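Basic helix-loop-helix, putative, expressed (Oryza sativa subsp. japonica, PDB 5LW0) binds ADP-ribose through its macrodomain and is probably linked to ADP-ribosylation in DNA interstrand crosslink repair. Local coordinates at residues K97-S101 and S102-T106. Residues are numbered along the deposited sequence; the frame is centred on the assembly and turned at random.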
loop_
_atom_site.group_PDB
_atom_site.type_symbol
_atom_site.label_atom_id
_atom_site.label_comp_id
_atom_site.label_asym_id
_atom_site.label_seq_id
_atom_site.Cartn_x
_atom_site.Cartn_y
_atom_site.Cartn_z
ATOM N N LYS A 97 9.762 -4.661 -18.083
ATOM C CA LYS A 97 9.127 -5.950 -17.806
ATOM C C LYS A 97 7.834 -6.148 -18.546
ATOM O O LYS A 97 7.174 -7.190 -18.403
ATOM C CB LYS A 97 8.853 -6.087 -16.312
ATOM C CG LYS A 97 10.025 -6.544 -15.482
ATOM C CD LYS A 97 9.562 -7.464 -14.332
ATOM C CE LYS A 97 9.195 -8.868 -14.797
ATOM N NZ LYS A 97 8.981 -9.762 -13.628
ATOM N N ASN A 98 7.432 -5.160 -19.308
ATOM C CA ASN A 98 6.233 -5.215 -20.044
ATOM C C ASN A 98 5.027 -5.538 -19.223
ATOM O O ASN A 98 4.175 -6.293 -19.635
ATOM C CB ASN A 98 6.369 -6.220 -21.172
ATOM C CG ASN A 98 6.459 -5.555 -22.462
ATOM O OD1 ASN A 98 7.563 -5.313 -22.966
ATOM N ND2 ASN A 98 5.328 -5.087 -22.949
ATOM N N ILE A 99 4.933 -4.943 -18.050
ATOM C CA ILE A 99 3.713 -5.065 -17.275
ATOM C C ILE A 99 2.513 -4.438 -18.006
ATOM O O ILE A 99 2.617 -3.358 -18.586
ATOM C CB ILE A 99 3.917 -4.419 -15.903
ATOM C CG1 ILE A 99 4.906 -5.294 -15.109
ATOM C CG2 ILE A 99 2.595 -4.311 -15.174
ATOM C CD1 ILE A 99 5.190 -4.817 -13.760
ATOM N N ASN A 100 1.371 -5.133 -17.970
ATOM C CA ASN A 100 0.161 -4.627 -18.596
ATOM C C ASN A 100 -0.274 -3.288 -18.000
ATOM O O ASN A 100 -0.715 -3.240 -16.887
ATOM C CB ASN A 100 -0.953 -5.632 -18.443
ATOM C CG ASN A 100 -2.220 -5.239 -19.192
ATOM O OD1 ASN A 100 -2.592 -4.042 -19.290
ATOM N ND2 ASN A 100 -2.926 -6.250 -19.720
ATOM N N SER A 101 -0.177 -2.216 -18.790
ATOM C CA SER A 101 -0.368 -0.874 -18.277
ATOM C C SER A 101 -1.836 -0.455 -18.088
ATOM O O SER A 101 -2.095 0.595 -17.525
ATOM C CB SER A 101 0.307 0.096 -19.243
ATOM O OG SER A 101 -0.206 -0.189 -20.556
ATOM N N SER A 102 -2.799 -1.293 -18.461
ATOM C CA SER A 102 -4.156 -1.094 -17.985
ATOM C C SER A 102 -4.407 -1.663 -16.617
ATOM O O SER A 102 -5.381 -1.303 -15.993
ATOM C CB SER A 102 -5.180 -1.660 -18.973
ATOM O OG SER A 102 -5.201 -3.087 -18.951
ATOM N N ARG A 103 -3.548 -2.591 -16.179
ATOM C CA ARG A 103 -3.777 -3.309 -14.935
ATOM C C ARG A 103 -2.858 -2.799 -13.817
ATOM O O ARG A 103 -3.151 -3.032 -12.678
ATOM C CB ARG A 103 -3.564 -4.795 -15.162
ATOM C CG ARG A 103 -4.429 -5.314 -16.298
ATOM C CD ARG A 103 -4.495 -6.798 -16.334
ATOM N NE ARG A 103 -5.207 -7.123 -15.179
ATOM C CZ ARG A 103 -5.016 -8.173 -14.470
ATOM N NH1 ARG A 103 -4.146 -9.161 -14.875
ATOM N NH2 ARG A 103 -5.712 -8.268 -13.386
ATOM N N PHE A 104 -1.719 -2.195 -14.178
ATOM C CA PHE A 104 -0.851 -1.511 -13.191
ATOM C C PHE A 104 -0.372 -0.204 -13.774
ATOM O O PHE A 104 0.089 -0.141 -14.953
ATOM C CB PHE A 104 0.407 -2.356 -12.878
ATOM C CG PHE A 104 1.430 -1.624 -12.069
ATOM C CD1 PHE A 104 1.172 -1.359 -10.739
ATOM C CD2 PHE A 104 2.531 -1.039 -12.688
ATOM C CE1 PHE A 104 2.055 -0.591 -9.994
ATOM C CE2 PHE A 104 3.411 -0.246 -11.961
ATOM C CZ PHE A 104 3.154 -0.019 -10.607
ATOM N N PHE A 105 -0.408 0.843 -12.970
ATOM C CA PHE A 105 0.224 2.072 -13.303
ATOM C C PHE A 105 0.607 2.850 -12.075
ATOM O O PHE A 105 0.175 2.512 -10.984
ATOM C CB PHE A 105 -0.574 2.909 -14.300
ATOM C CG PHE A 105 -1.965 3.171 -13.918
ATOM C CD1 PHE A 105 -2.304 4.241 -13.088
ATOM C CD2 PHE A 105 -2.974 2.372 -14.413
ATOM C CE1 PHE A 105 -3.632 4.532 -12.800
ATOM C CE2 PHE A 105 -4.298 2.624 -14.099
ATOM C CZ PHE A 105 -4.627 3.713 -13.272
ATOM N N THR A 106 1.428 3.887 -12.257
ATOM C CA THR A 106 1.794 4.790 -11.130
ATOM C C THR A 106 0.920 6.028 -11.212
ATOM O O THR A 106 0.410 6.383 -12.302
ATOM C CB THR A 106 3.252 5.205 -11.183
ATOM O OG1 THR A 106 3.513 6.017 -12.350
ATOM C CG2 THR A 106 4.202 4.011 -11.144
HETATM O O HOH W 1 -5.647 -5.780 -20.945
#
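N100 folds its side chain back onto S102 in an Asx turn, combined with a type I beta turn over N100-R103. The turn leads into strand 104-108, an edge strand of the macrodomain sheet in this chain, parallel to strand 74-79. N100 OD1 takes two bonds from one residue. S102 N approaches in the carbonyl plane (S102 N to N100 OD1 2.9 Å). S102 OG comes in tilted from that plane (S102 OG to N100 OD1 2.8 Å). A water accepts from N100 ND2 and gives a weak bond to S102 OG. N100 O also has two donors, R103 N at 3.0 Å and F104 N at 3.1 Å. The R103 N bond closes the beta turn, and the F104 N bond reaches one residue further.

R103 CG lies over the face of the N100 amide, 3.6 Å from N100 CG. Its chain bends at chi3 (68°), and the guanidinium plane stands perpendicular to the amide. NH1 and NH2 bond to the carbonyl oxygens of L67, Y70 and I73, tying the turn to the C-terminal end of helix 52-69 and the loop before strand 74-79. With an alanine in its place, these carbonyls would probably lose their guanidinium donor and the N100 amide face its cover.

On the inner side, I99 and F104 meet against helix 52-69, I99 on V60 and F104 on V63. F104 also touches V90 of helix 85-96 and L75 and L77 of the neighbouring strand. Before the turn, N98, with positive phi, leaves the helical conformation after helix 85-96 in a Schellman motif. Chi1 of I99 (-69°) sets CG1 beside the backbone N, and the other branch, I99 CG2, reaches F104 CB at 3.7 Å.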